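Long-range contact in cytochrome P450 CYP260B1 (Sorangium cellulosum, PDB 5HIW), which is a haem-containing member of the cytochrome P450 family, with protoporphyrin IX and its iron held within the largely helical fold: residues E267-A275 against H307-P316. Residues are numbered along the deposited sequence; the frame is centred on the assembly and turned at random.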
ATOM      1  N   GLU A 267       0.348   7.035 -13.279  1.00 16.75           N
ATOM      2  CA  GLU A 267      -0.384   6.190 -14.279  1.00 17.61           C
ATOM      3  C   GLU A 267      -0.326   4.678 -13.965  1.00 17.42           C
ATOM      4  O   GLU A 267      -1.333   4.011 -14.088  1.00 17.55           O
ATOM      5  CB  GLU A 267       0.139   6.487 -15.664  1.00 18.25           C
ATOM      6  CG  GLU A 267      -0.441   5.693 -16.812  1.00 19.52           C
ATOM      7  CD  GLU A 267      -1.929   5.860 -17.047  1.00 17.12           C
ATOM      8  OE1 GLU A 267      -2.665   6.401 -16.254  1.00 18.29           O
ATOM      9  OE2 GLU A 267      -2.408   5.363 -18.105  1.00 20.97           O
ATOM     10  N   SER A 268       0.800   4.175 -13.382  1.00 17.64           N
ATOM     11  CA  SER A 268       0.909   2.780 -12.915  1.00 17.61           C
ATOM     12  C   SER A 268      -0.068   2.501 -11.843  1.00 17.56           C
ATOM     13  O   SER A 268      -0.686   1.422 -11.801  1.00 16.59           O
ATOM     14  CB  SER A 268       2.366   2.396 -12.491  1.00 19.27           C
ATOM     15  OG  SER A 268       2.739   2.844 -11.149  1.00 22.99           O
ATOM     16  N   THR A 269      -0.303   3.493 -10.970  1.00 15.65           N
ATOM     17  CA  THR A 269      -1.256   3.271  -9.916  1.00 15.85           C
ATOM     18  C   THR A 269      -2.708   3.257 -10.430  1.00 16.57           C
ATOM     19  O   THR A 269      -3.570   2.714  -9.750  1.00 20.17           O
ATOM     20  CB  THR A 269      -1.147   4.180  -8.670  1.00 16.29           C
ATOM     21  OG1 THR A 269      -1.516   5.523  -8.990  1.00 16.81           O
ATOM     22  CG2 THR A 269       0.252   4.107  -8.115  1.00 15.41           C
ATOM     23  N   ARG A 270      -2.969   3.899 -11.558  1.00 15.13           N
ATOM     24  CA  ARG A 270      -4.349   3.830 -12.158  1.00 16.47           C
ATOM     25  C   ARG A 270      -4.529   2.512 -12.946  1.00 16.35           C
ATOM     26  O   ARG A 270      -5.512   1.745 -12.758  1.00 19.32           O
ATOM     27  CB  ARG A 270      -4.594   5.024 -13.080  1.00 18.40           C
ATOM     28  CG  ARG A 270      -5.984   5.008 -13.703  1.00 19.77           C
ATOM     29  CD  ARG A 270      -6.070   5.885 -14.910  1.00 19.46           C
ATOM     30  NE  ARG A 270      -5.304   5.292 -15.941  1.00 21.45           N
ATOM     31  CZ  ARG A 270      -5.661   4.241 -16.653  1.00 18.72           C
ATOM     32  NH1 ARG A 270      -6.815   3.642 -16.472  1.00 21.29           N
ATOM     33  NH2 ARG A 270      -4.848   3.857 -17.609  1.00 18.95           N
ATOM     34  N   TRP A 271      -3.578   2.258 -13.816  1.00 18.75           N
ATOM     35  CA  TRP A 271      -3.636   1.107 -14.725  1.00 18.60           C
ATOM     36  C   TRP A 271      -3.494  -0.222 -13.992  1.00 20.62           C
ATOM     37  O   TRP A 271      -4.075  -1.254 -14.358  1.00 18.10           O
ATOM     38  CB  TRP A 271      -2.501   1.245 -15.718  1.00 20.70           C
ATOM     39  CG  TRP A 271      -2.489   0.290 -16.751  1.00 20.92           C
ATOM     40  CD1 TRP A 271      -3.349   0.228 -17.855  1.00 22.45           C
ATOM     41  CD2 TRP A 271      -1.629  -0.814 -16.854  1.00 20.93           C
ATOM     42  NE1 TRP A 271      -3.067  -0.862 -18.585  1.00 20.58           N
ATOM     43  CE2 TRP A 271      -2.033  -1.542 -17.998  1.00 22.20           C
ATOM     44  CE3 TRP A 271      -0.621  -1.315 -16.057  1.00 20.40           C
ATOM     45  CZ2 TRP A 271      -1.390  -2.724 -18.399  1.00 25.32           C
ATOM     46  CZ3 TRP A 271       0.027  -2.501 -16.458  1.00 23.12           C
ATOM     47  CH2 TRP A 271      -0.369  -3.190 -17.612  1.00 24.10           C
ATOM     48  N   CYS A 272      -2.717  -0.231 -12.905  1.00 18.41           N
ATOM     49  CA  CYS A 272      -2.516  -1.496 -12.161  1.00 19.12           C
ATOM     50  C   CYS A 272      -2.282  -1.190 -10.685  1.00 18.88           C
ATOM     51  O   CYS A 272      -1.200  -1.478 -10.141  1.00 17.64           O
ATOM     52  CB  CYS A 272      -1.327  -2.240 -12.750  1.00 22.79           C
ATOM     53  SG  CYS A 272      -1.261  -4.015 -12.201  1.00 22.94           S
ATOM     54  N   SER A 273      -3.297  -0.631 -10.048  1.00 16.98           N
ATOM     55  CA  SER A 273      -3.280  -0.441  -8.567  1.00 17.79           C
ATOM     56  C   SER A 273      -3.070  -1.730  -7.793  1.00 18.80           C
ATOM     57  O   SER A 273      -3.664  -2.754  -8.152  1.00 18.52           O
ATOM     58  CB  SER A 273      -4.568   0.088  -8.060  1.00 17.33           C
ATOM     59  OG  SER A 273      -4.421   0.380  -6.657  1.00 19.67           O
ATOM     60  N   SER A 274      -2.243  -1.667  -6.739  1.00 18.87           N
ATOM     61  CA  SER A 274      -2.082  -2.790  -5.836  1.00 19.84           C
ATOM     62  C   SER A 274      -3.099  -2.875  -4.721  1.00 20.85           C
ATOM     63  O   SER A 274      -3.105  -3.864  -3.986  1.00 21.75           O
ATOM     64  CB  SER A 274      -0.714  -2.795  -5.173  1.00 18.92           C
ATOM     65  OG  SER A 274      -0.394  -1.535  -4.672  1.00 21.80           O
ATOM     66  N   ALA A 275      -3.878  -1.816  -4.506  1.00 18.11           N
ATOM     67  CA  ALA A 275      -4.829  -1.767  -3.423  1.00 15.75           C
ATOM     68  C   ALA A 275      -6.154  -2.153  -4.013  1.00 16.89           C
ATOM     69  O   ALA A 275      -6.790  -1.336  -4.644  1.00 18.75           O
ATOM     70  CB  ALA A 275      -4.957  -0.355  -2.959  1.00 17.68           C
ATOM     71  N   HIS A 307     -10.815   3.039 -11.715  1.00 20.86           N
ATOM     72  CA  HIS A 307      -9.705   3.235 -12.585  1.00 17.88           C
ATOM     73  C   HIS A 307      -9.965   2.775 -14.013  1.00 19.31           C
ATOM     74  O   HIS A 307      -9.257   3.167 -14.939  1.00 19.07           O
ATOM     75  CB  HIS A 307      -8.473   2.521 -12.026  1.00 17.90           C
ATOM     76  CG  HIS A 307      -8.060   3.043 -10.674  1.00 15.81           C
ATOM     77  ND1 HIS A 307      -7.179   2.372  -9.858  1.00 17.58           N
ATOM     78  CD2 HIS A 307      -8.436   4.158  -9.988  1.00 15.87           C
ATOM     79  CE1 HIS A 307      -7.003   3.071  -8.757  1.00 14.70           C
ATOM     80  NE2 HIS A 307      -7.742   4.159  -8.813  1.00 17.64           N
ATOM     81  N   TYR A 308     -10.872   1.811 -14.159  1.00 20.37           N
ATOM     82  CA  TYR A 308     -11.264   1.228 -15.469  1.00 21.77           C
ATOM     83  C   TYR A 308     -12.649   1.766 -16.018  1.00 25.24           C
ATOM     84  O   TYR A 308     -13.172   1.220 -16.954  1.00 25.72           O
ATOM     85  CB  TYR A 308     -11.197  -0.306 -15.350  1.00 23.16           C
ATOM     86  CG  TYR A 308      -9.800  -0.780 -15.558  1.00 21.45           C
ATOM     87  CD1 TYR A 308      -8.820  -0.599 -14.569  1.00 23.27           C
ATOM     88  CD2 TYR A 308      -9.405  -1.296 -16.738  1.00 22.22           C
ATOM     89  CE1 TYR A 308      -7.512  -0.998 -14.762  1.00 21.91           C
ATOM     90  CE2 TYR A 308      -8.095  -1.634 -16.971  1.00 25.33           C
ATOM     91  CZ  TYR A 308      -7.139  -1.491 -15.944  1.00 23.11           C
ATOM     92  OH  TYR A 308      -5.847  -1.893 -16.199  1.00 26.48           O
ATOM     93  N   ASP A 309     -13.211   2.824 -15.434  1.00 25.87           N
ATOM     94  CA  ASP A 309     -14.487   3.467 -15.945  1.00 28.10           C
ATOM     95  C   ASP A 309     -14.094   4.442 -17.055  1.00 24.98           C
ATOM     96  O   ASP A 309     -13.540   5.461 -16.775  1.00 26.71           O
ATOM     97  CB  ASP A 309     -15.174   4.136 -14.773  1.00 29.93           C
ATOM     98  CG  ASP A 309     -16.434   4.850 -15.123  1.00 33.44           C
ATOM     99  OD1 ASP A 309     -16.686   5.124 -16.334  1.00 37.99           O
ATOM    100  OD2 ASP A 309     -17.130   5.185 -14.141  1.00 36.74           O
ATOM    101  N   GLU A 310     -14.327   4.058 -18.324  1.00 27.67           N
ATOM    102  CA  GLU A 310     -14.054   4.887 -19.548  1.00 33.00           C
ATOM    103  C   GLU A 310     -14.617   6.295 -19.509  1.00 32.46           C
ATOM    104  O   GLU A 310     -14.126   7.156 -20.179  1.00 28.64           O
ATOM    105  CB  GLU A 310     -14.651   4.182 -20.807  1.00 37.05           C
ATOM    106  CG  GLU A 310     -16.072   3.679 -20.520  1.00 44.65           C
ATOM    107  CD  GLU A 310     -17.014   3.679 -21.697  1.00 55.70           C
ATOM    108  OE1 GLU A 310     -16.696   2.967 -22.679  1.00 68.91           O
ATOM    109  OE2 GLU A 310     -18.083   4.354 -21.611  1.00 56.85           O
ATOM    110  N   GLU A 311     -15.663   6.530 -18.737  1.00 31.69           N
ATOM    111  CA  GLU A 311     -16.205   7.883 -18.586  1.00 36.23           C
ATOM    112  C   GLU A 311     -15.276   8.764 -17.799  1.00 35.88           C
ATOM    113  O   GLU A 311     -15.305   9.971 -17.904  1.00 33.47           O
ATOM    114  CB  GLU A 311     -17.562   7.873 -17.882  1.00 38.63           C
ATOM    115  CG  GLU A 311     -18.589   6.957 -18.538  1.00 47.34           C
ATOM    116  CD  GLU A 311     -20.025   7.386 -18.281  1.00 50.26           C
ATOM    117  OE1 GLU A 311     -20.548   7.139 -17.160  1.00 60.25           O
ATOM    118  OE2 GLU A 311     -20.629   7.974 -19.211  1.00 55.34           O
ATOM    119  N   ILE A 312     -14.438   8.153 -16.974  1.00 33.94           N
ATOM    120  CA  ILE A 312     -13.558   8.916 -16.135  1.00 30.66           C
ATOM    121  C   ILE A 312     -12.200   8.996 -16.771  1.00 27.83           C
ATOM    122  O   ILE A 312     -11.618  10.081 -16.813  1.00 28.13           O
ATOM    123  CB  ILE A 312     -13.492   8.376 -14.697  1.00 27.37           C
ATOM    124  CG1 ILE A 312     -14.857   8.455 -14.065  1.00 29.67           C
ATOM    125  CG2 ILE A 312     -12.524   9.263 -13.905  1.00 27.26           C
ATOM    126  CD1 ILE A 312     -15.029   7.779 -12.742  1.00 32.90           C
ATOM    127  N   TYR A 313     -11.683   7.848 -17.215  1.00 24.57           N
ATOM    128  CA  TYR A 313     -10.390   7.746 -17.845  1.00 22.84           C
ATOM    129  C   TYR A 313     -10.569   7.099 -19.214  1.00 25.91           C
ATOM    130  O   TYR A 313     -10.651   5.877 -19.337  1.00 24.49           O
ATOM    131  CB  TYR A 313      -9.410   6.874 -17.010  1.00 22.11           C
ATOM    132  CG  TYR A 313      -9.305   7.270 -15.556  1.00 21.94           C
ATOM    133  CD1 TYR A 313      -8.526   8.324 -15.189  1.00 21.64           C
ATOM    134  CD2 TYR A 313      -9.974   6.563 -14.564  1.00 21.55           C
ATOM    135  CE1 TYR A 313      -8.445   8.730 -13.863  1.00 23.24           C
ATOM    136  CE2 TYR A 313      -9.887   6.919 -13.233  1.00 21.47           C
ATOM    137  CZ  TYR A 313      -9.092   8.021 -12.900  1.00 20.31           C
ATOM    138  OH  TYR A 313      -8.919   8.434 -11.610  1.00 21.73           O
ATOM    139  N   PRO A 314     -10.579   7.893 -20.283  1.00 26.90           N
ATOM    140  CA  PRO A 314     -10.730   7.244 -21.613  1.00 28.42           C
ATOM    141  C   PRO A 314      -9.622   6.251 -22.012  1.00 29.64           C
ATOM    142  O   PRO A 314      -8.454   6.389 -21.592  1.00 27.60           O
ATOM    143  CB  PRO A 314     -10.634   8.434 -22.586  1.00 33.22           C
ATOM    144  CG  PRO A 314     -11.043   9.595 -21.763  1.00 31.83           C
ATOM    145  CD  PRO A 314     -10.457   9.348 -20.392  1.00 27.57           C
ATOM    146  N   ARG A 315     -10.013   5.230 -22.784  1.00 25.21           N
ATOM    147  CA  ARG A 315      -9.169   4.119 -23.134  0.50 27.60           C
ATOM    148  C   ARG A 315      -8.458   3.627 -21.818  1.00 24.06           C
ATOM    149  O   ARG A 315      -7.268   3.557 -21.727  1.00 26.06           O
ATOM    150  CB  ARG A 315      -8.237   4.562 -24.243  0.50 29.61           C
ATOM    151  CG  ARG A 315      -9.001   5.283 -25.376  0.50 36.02           C
ATOM    152  CD  ARG A 315      -8.193   5.447 -26.664  0.50 38.59           C
ATOM    153  NE  ARG A 315      -7.751   4.152 -27.188  0.50 41.74           N
ATOM    154  CZ  ARG A 315      -8.497   3.387 -27.981  0.50 40.96           C
ATOM    155  NH1 ARG A 315      -8.043   2.212 -28.382  0.50 35.85           N
ATOM    156  NH2 ARG A 315      -9.720   3.789 -28.334  0.50 39.71           N
ATOM    157  N   PRO A 316      -9.235   3.251 -20.828  1.00 25.67           N
ATOM    158  CA  PRO A 316      -8.619   3.014 -19.488  1.00 22.91           C
ATOM    159  C   PRO A 316      -7.647   1.811 -19.506  1.00 24.37           C
ATOM    160  O   PRO A 316      -6.692   1.684 -18.696  1.00 23.42           O
ATOM    161  CB  PRO A 316      -9.820   2.766 -18.633  1.00 24.90           C
ATOM    162  CG  PRO A 316     -10.935   2.297 -19.597  1.00 23.94           C
ATOM    163  CD  PRO A 316     -10.694   3.123 -20.783  1.00 24.51           C
TER
HETATM  164  O   HOH W   1      -6.017  -0.190 -11.141  1.00 15.52           O
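R270 reaches from the last turn of helix 261-271 to the backbone carbonyls of H307 and P316, forming a buried polar clamp between that helix and the long loop after strand 298-302. E267 and R270 have the spacing of the ExxR motif of P450 K helices, and R323, which also bridges to E267, completes what is consistent with the family's Glu-Arg-Arg triad. The side chain of R270 runs out extended and bends about CG-CD (chi3 69°), bringing the flat guanidinium edge-on to its partners. Side-on, NE gives a nearly straight bond of 2.9 Å to OE1 of E267, while NH2 takes OE2. At the other end NH1 and NH2 converge on P316 O, and NH1 also reaches H307 O at 2.9 Å. Arginine suits this place because its planar array of donors can serve a carboxylate and two carbonyls at once. Its aliphatic part is used too: CD lies over one face of the Y313 ring, 3.7 Å from the centroid, a CH-pi contact, while the tyrosine hydroxyl hydrogen-bonds to V326 O. Histidine suits position 307 by offering a flat face to R270 CA and two ring nitrogens, of which NE2 hydrogen-bonds to L329 N. Where the helix ends, the long, flat side chain of Y308 carries its OH to W271 O, donating at 2.6 Å, in the carbonyl plane on a lone pair; the hydroxyl also lies over one face of the indole, whose NE1 hydrogen-bonds to E317 O. A water donates to R270 O at 2.6 Å, accepts from S273 N and meets H307 ND1, joining the end of the helix to the loop. With its guanidinium gripped by E267 and two carbonyls, R270 has little freedom to rotate, and the carboxylate and carbonyl dipoles would be expected to stabilise its buried positive charge.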